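PDB 2E9Q: 11S globulin subunit beta from Cucurbita maxima, which serves as a seed storage protein, a nutrient reservoir built as a hexamer of subunits that each carry two cupin domains. Local coordinates for residues 443-447 and 448-452; 413-416 and 417-420. One frame throughout, in Å; residues are numbered along the deposited sequence.

Contact 1. Residues 443-447 and 448-452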
ATOM      1  N   GLN A 443      35.791  11.406  14.458  1.00 65.73           N
ATOM      2  CA  GLN A 443      35.244  12.297  13.437  1.00 65.93           C
ATOM      3  C   GLN A 443      34.337  13.321  14.110  1.00 67.73           C
ATOM      4  O   GLN A 443      33.368  12.960  14.793  1.00 55.30           O
ATOM      5  CB  GLN A 443      34.433  11.512  12.403  1.00 69.90           C
ATOM      6  CG  GLN A 443      33.939  12.370  11.251  1.00 61.20           C
ATOM      7  CD  GLN A 443      35.046  12.715  10.282  1.00 72.75           C
ATOM      8  OE1 GLN A 443      34.913  13.618   9.457  1.00 76.10           O
ATOM      9  NE2 GLN A 443      36.148  11.980  10.367  1.00 75.06           N
ATOM     10  N   GLN A 444      34.651  14.596  13.907  1.00 65.65           N
ATOM     11  CA  GLN A 444      33.879  15.670  14.511  1.00 70.17           C
ATOM     12  C   GLN A 444      32.905  16.351  13.552  1.00 65.01           C
ATOM     13  O   GLN A 444      31.962  17.011  13.989  1.00 67.76           O
ATOM     14  CB  GLN A 444      34.814  16.711  15.135  0.50 72.09           C
ATOM     15  CG  GLN A 444      35.477  16.248  16.427  0.50 72.65           C
ATOM     16  CD  GLN A 444      34.479  15.933  17.533  0.50 73.47           C
ATOM     17  OE1 GLN A 444      34.864  15.617  18.660  0.50 74.02           O
ATOM     18  NE2 GLN A 444      33.191  16.017  17.216  0.50 73.04           N
ATOM     19  N   GLU A 445      33.128  16.192  12.252  1.00 61.33           N
ATOM     20  CA  GLU A 445      32.243  16.787  11.262  1.00 62.93           C
ATOM     21  C   GLU A 445      30.908  16.036  11.165  1.00 62.61           C
ATOM     22  O   GLU A 445      30.648  15.122  11.952  1.00 52.69           O
ATOM     23  CB  GLU A 445      32.946  16.845   9.910  1.00 62.10           C
ATOM     24  CG  GLU A 445      34.159  17.760   9.930  1.00 63.01           C
ATOM     25  CD  GLU A 445      34.461  18.361   8.572  1.00 73.70           C
ATOM     26  OE1 GLU A 445      35.279  19.304   8.501  1.00 71.62           O
ATOM     27  OE2 GLU A 445      33.879  17.892   7.571  1.00 83.98           O
ATOM     28  N   MET A 446      30.056  16.421  10.217  1.00 65.41           N
ATOM     29  CA  MET A 446      28.753  15.768  10.097  1.00 69.37           C
ATOM     30  C   MET A 446      28.552  14.918   8.840  1.00 64.90           C
ATOM     31  O   MET A 446      29.370  14.053   8.538  1.00 70.81           O
ATOM     32  CB  MET A 446      27.638  16.808  10.200  1.00 73.09           C
ATOM     33  CG  MET A 446      26.338  16.247  10.751  1.00 87.37           C
ATOM     34  SD  MET A 446      26.497  15.751  12.488  1.00102.20           S
ATOM     35  CE  MET A 446      27.028  14.009  12.350  1.00106.84           C
ATOM     36  N   ARG A 447      27.460  15.152   8.114  1.00 64.93           N
ATOM     37  CA  ARG A 447      27.172  14.381   6.906  1.00 46.59           C
ATOM     38  C   ARG A 447      28.230  14.603   5.840  1.00 56.67           C
ATOM     39  O   ARG A 447      28.688  13.658   5.188  1.00 50.47           O
ATOM     40  CB  ARG A 447      25.794  14.737   6.340  0.50 50.11           C
ATOM     41  CG  ARG A 447      25.314  13.736   5.297  0.50 50.35           C
ATOM     42  CD  ARG A 447      24.004  14.134   4.643  0.50 54.49           C
ATOM     43  NE  ARG A 447      22.972  14.484   5.614  0.50 51.61           N
ATOM     44  CZ  ARG A 447      21.672  14.523   5.333  0.50 50.54           C
ATOM     45  NH1 ARG A 447      21.248  14.220   4.115  0.50 41.35           N
ATOM     46  NH2 ARG A 447      20.800  14.885   6.264  0.50 41.62           N
ATOM     47  N   VAL A 448      28.612  15.860   5.649  1.00 53.38           N
ATOM     48  CA  VAL A 448      29.628  16.182   4.668  1.00 54.69           C
ATOM     49  C   VAL A 448      30.965  16.325   5.382  1.00 61.69           C
ATOM     50  O   VAL A 448      31.067  16.999   6.408  1.00 63.57           O
ATOM     51  CB  VAL A 448      29.300  17.481   3.925  1.00 52.52           C
ATOM     52  CG1 VAL A 448      30.420  17.814   2.949  1.00 54.91           C
ATOM     53  CG2 VAL A 448      27.985  17.327   3.176  1.00 47.20           C
ATOM     54  N   LEU A 449      31.983  15.668   4.840  1.00 60.15           N
ATOM     55  CA  LEU A 449      33.316  15.702   5.413  1.00 56.89           C
ATOM     56  C   LEU A 449      34.254  16.550   4.577  1.00 63.78           C
ATOM     57  O   LEU A 449      34.383  16.346   3.367  1.00 71.00           O
ATOM     58  CB  LEU A 449      33.877  14.289   5.519  1.00 58.63           C
ATOM     59  CG  LEU A 449      33.453  13.461   6.729  1.00 58.65           C
ATOM     60  CD1 LEU A 449      31.961  13.527   6.923  1.00 67.77           C
ATOM     61  CD2 LEU A 449      33.906  12.028   6.522  1.00 63.02           C
ATOM     62  N   SER A 450      34.911  17.505   5.226  1.00 66.59           N
ATOM     63  CA  SER A 450      35.848  18.380   4.532  1.00 69.11           C
ATOM     64  C   SER A 450      37.078  17.571   4.135  1.00 65.13           C
ATOM     65  O   SER A 450      37.476  16.652   4.851  1.00 59.07           O
ATOM     66  CB  SER A 450      36.245  19.547   5.445  1.00 72.12           C
ATOM     67  OG  SER A 450      36.650  19.084   6.720  1.00 65.30           O
ATOM     68  N   PRO A 451      37.683  17.891   2.979  1.00 62.19           N
ATOM     69  CA  PRO A 451      38.872  17.176   2.511  1.00 65.26           C
ATOM     70  C   PRO A 451      39.834  16.892   3.658  1.00 75.60           C
ATOM     71  O   PRO A 451      40.406  17.808   4.251  1.00 70.79           O
ATOM     72  CB  PRO A 451      39.455  18.126   1.472  1.00 59.15           C
ATOM     73  CG  PRO A 451      38.225  18.697   0.850  1.00 62.22           C
ATOM     74  CD  PRO A 451      37.349  18.997   2.064  1.00 65.87           C
ATOM     75  N   GLY A 452      39.982  15.610   3.974  1.00 84.73           N
ATOM     76  CA  GLY A 452      40.861  15.192   5.048  1.00 94.03           C
ATOM     77  C   GLY A 452      41.024  13.687   5.001  1.00100.57           C
ATOM     78  O   GLY A 452      40.632  12.973   5.928  1.00104.35           O
TER
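Glu-445 reaches across the turn that leads into strand 448-449 and takes the backbone amide of Ser-450 with its carboxylate. The bond from Ser-450 N to Glu-445 OE2 is short at 2.6 Å and fairly straight (156°); the donor arrives on the syn side of the oxygen, 31° out of the carboxylate plane. With CG anti to its own carbonyl carbon (chi1 -64°) and the chain extended beyond it, Glu-445 lays its carboxylate over the backbone of the returning strand, where OE2 also lies 3.1 Å from Leu-449 CA. Asn-300 adds a weak hydrogen bond to OE2, and Arg-302 forms a salt bridge with OE1.

Leu-449 fills the inner side of the turn. Its branch point, Leu-449 CG, sits 3.1 Å from Gln-443 OE1, the two side chains crossing at a slant, with Leu-449 CD2 3.5 Å from that same oxygen. The other methyl, Leu-449 CD1, turns toward the preceding backbone and comes to 3.1 Å from Met-446 O. Ala-221 of a neighbouring subunit packs on both Leu-449 and Gln-443. Replacing this leucine with an alanine would probably open a gap beside the Gln-443 amide oxygen and the Met-446 carbonyl and leave that amide freer to turn.

Arg-447, assigned to magnesium binding, points the other way, its guanidinium forming a salt bridge with Glu-325. The chemistry is therefore divided: a buried leucine packs the inside of the turn, while a carboxylate shared between a backbone amide and an arginine fastens its two arms, an electrostatic setting likely to keep Glu-445 ionised.

Contact 2. Residues 413-416 and 417-420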
ATOM      1  N   ARG A 413      29.357  13.653  14.422  1.00 75.31           N
ATOM      2  CA  ARG A 413      28.764  14.186  15.655  1.00 74.54           C
ATOM      3  C   ARG A 413      27.461  13.517  16.074  1.00 74.95           C
ATOM      4  O   ARG A 413      27.287  13.192  17.250  1.00 77.76           O
ATOM      5  CB  ARG A 413      28.543  15.698  15.547  0.50 74.62           C
ATOM      6  CG  ARG A 413      29.796  16.529  15.797  0.50 70.76           C
ATOM      7  CD  ARG A 413      29.446  17.912  16.345  0.50 63.02           C
ATOM      8  NE  ARG A 413      28.647  18.709  15.414  0.50 57.08           N
ATOM      9  CZ  ARG A 413      29.103  19.212  14.271  0.50 51.10           C
ATOM     10  NH1 ARG A 413      30.359  19.002  13.906  0.50 58.91           N
ATOM     11  NH2 ARG A 413      28.306  19.932  13.494  0.50 57.49           N
ATOM     12  N   VAL A 414      26.533  13.341  15.137  1.00 68.62           N
ATOM     13  CA  VAL A 414      25.269  12.673  15.455  1.00 65.46           C
ATOM     14  C   VAL A 414      25.252  11.402  14.621  1.00 63.43           C
ATOM     15  O   VAL A 414      24.883  11.418  13.445  1.00 64.68           O
ATOM     16  CB  VAL A 414      24.020  13.553  15.109  1.00 65.60           C
ATOM     17  CG1 VAL A 414      23.934  14.738  16.060  1.00 67.25           C
ATOM     18  CG2 VAL A 414      24.096  14.050  13.675  1.00 67.05           C
ATOM     19  N   SER A 415      25.654  10.294  15.231  1.00 58.74           N
ATOM     20  CA  SER A 415      25.714   9.042  14.502  1.00 53.48           C
ATOM     21  C   SER A 415      25.407   7.815  15.343  1.00 55.62           C
ATOM     22  O   SER A 415      25.242   7.893  16.559  1.00 51.55           O
ATOM     23  CB  SER A 415      27.097   8.888  13.862  1.00 53.63           C
ATOM     24  OG  SER A 415      28.102   8.853  14.857  1.00 50.74           O
ATOM     25  N   GLN A 416      25.325   6.675  14.667  1.00 51.32           N
ATOM     26  CA  GLN A 416      25.045   5.416  15.326  1.00 53.87           C
ATOM     27  C   GLN A 416      26.195   5.081  16.262  1.00 43.55           C
ATOM     28  O   GLN A 416      25.990   4.609  17.374  1.00 52.21           O
ATOM     29  CB  GLN A 416      24.881   4.308  14.277  1.00 60.99           C
ATOM     30  CG  GLN A 416      23.572   3.529  14.382  1.00 68.39           C
ATOM     31  CD  GLN A 416      22.342   4.376  14.076  1.00 73.06           C
ATOM     32  OE1 GLN A 416      21.211   3.929  14.266  1.00 87.02           O
ATOM     33  NE2 GLN A 416      22.556   5.598  13.596  1.00 75.04           N
ATOM     34  N   MET A 417      27.410   5.343  15.808  1.00 45.62           N
ATOM     35  CA  MET A 417      28.593   5.051  16.601  1.00 51.60           C
ATOM     36  C   MET A 417      28.565   5.877  17.898  1.00 58.99           C
ATOM     37  O   MET A 417      28.874   5.370  18.978  1.00 54.62           O
ATOM     38  CB  MET A 417      29.860   5.348  15.795  0.50 58.40           C
ATOM     39  CG  MET A 417      30.879   4.204  15.781  0.50 60.98           C
ATOM     40  SD  MET A 417      30.418   2.755  14.782  0.50 73.23           S
ATOM     41  CE  MET A 417      29.642   1.706  16.004  0.50 72.54           C
ATOM     42  N   ARG A 418      28.177   7.146  17.784  1.00 53.81           N
ATOM     43  CA  ARG A 418      28.104   8.045  18.933  1.00 48.06           C
ATOM     44  C   ARG A 418      27.074   7.586  19.955  1.00 50.21           C
ATOM     45  O   ARG A 418      27.284   7.715  21.158  1.00 53.02           O
ATOM     46  CB  ARG A 418      27.749   9.459  18.466  1.00 59.16           C
ATOM     47  CG  ARG A 418      28.798  10.113  17.581  1.00 60.46           C
ATOM     48  CD  ARG A 418      29.651  11.084  18.372  1.00 74.16           C
ATOM     49  NE  ARG A 418      30.636  11.765  17.538  1.00 81.95           N
ATOM     50  CZ  ARG A 418      31.373  12.794  17.944  1.00 84.58           C
ATOM     51  NH1 ARG A 418      31.237  13.267  19.174  1.00 80.68           N
ATOM     52  NH2 ARG A 418      32.240  13.356  17.117  1.00 91.21           N
ATOM     53  N   MET A 419      25.961   7.045  19.475  1.00 44.52           N
ATOM     54  CA  MET A 419      24.899   6.575  20.358  1.00 48.30           C
ATOM     55  C   MET A 419      25.286   5.363  21.205  1.00 43.56           C
ATOM     56  O   MET A 419      24.739   5.144  22.282  1.00 46.65           O
ATOM     57  CB  MET A 419      23.662   6.204  19.535  1.00 56.53           C
ATOM     58  CG  MET A 419      22.915   7.379  18.936  1.00 77.63           C
ATOM     59  SD  MET A 419      21.797   8.158  20.135  1.00 89.71           S
ATOM     60  CE  MET A 419      20.296   7.192  19.861  1.00 96.34           C
ATOM     61  N   LEU A 420      26.223   4.569  20.713  1.00 43.93           N
ATOM     62  CA  LEU A 420      26.613   3.359  21.420  1.00 49.15           C
ATOM     63  C   LEU A 420      27.605   3.564  22.547  1.00 49.20           C
ATOM     64  O   LEU A 420      28.611   4.243  22.384  1.00 54.05           O
ATOM     65  CB  LEU A 420      27.183   2.346  20.424  1.00 57.42           C
ATOM     66  CG  LEU A 420      26.204   1.840  19.352  1.00 45.86           C
ATOM     67  CD1 LEU A 420      26.965   1.304  18.146  1.00 51.07           C
ATOM     68  CD2 LEU A 420      25.313   0.787  19.954  1.00 39.13           C
TER
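Ser-415 turns its hydroxyl between its backbone N and carbonyl carbon (chi1 62°), and Arg-418 sends CG to the side of its own backbone N (chi1 -64°), which brings Ser-415 OG within 3.1 Å of Arg-418 CG at the start of helix 416-419. Ser-415 is the N-cap: its OG accepts a weak capping bond from Arg-418 N, long at 3.4 Å though reasonably straight (157°). The stronger hydrogen bond of OG is with Gly-412 O.

The first full helical turn closes behind this cap. Met-419 N donates to Ser-415 O at 3.1 Å, and Leu-420 N follows with a weak bond to Gln-416 O. The isobutyl group of Leu-420 leans back over that acceptor, Leu-420 CG lying 3.4 Å from Gln-416 O.

The Arg-418 chain runs back along the loop that precedes the helix. Arg-418 CD comes to 3.4 Å from Arg-413 O, and the guanidinium then lies against the backbone, with Arg-413 CA 3.5 Å above one face of its plane and offset toward the rim. Farther out, Arg-418 NH2 hydrogen-bonds to Gln-443 O and NE makes a weak bond to Gly-412 O, which together hold the end of the side chain.

Placed between strand 407-409 and helix 422-429, this short helix turns Met-417 onto Leu-425, Met-428 and Tyr-429 of the latter and onto Leu-439 of helix 433-441. A neighbouring subunit covers another part of it: its Ser-144 hydrogen-bonds to Gln-416 OE1, Phe-222 packs on Met-417 and Trp-146 on Leu-420.

Both contacts are local, partly buried and far from the centre of the chain, contact 1 about 27 Å and contact 2 about 31 Å away measured between centres. Contact 1 turns the chain from helix 433-441 into strand 448-449, which pairs antiparallel with strand 334-340 of the second cupin domain; contact 2 opens the helical extension after strand 407-409, another partner of 334-340. The turn sets buried Leu-449 and Gln-443 against partly exposed Glu-445, whereas contact 2, with Ser-415, Gln-416 and Met-417 buried and Arg-413 exposed, has the chemistry of a helix start. A backbone bond between Glu-445 O and Arg-413 N (3.1 Å) joins them, and both touch the second subunit.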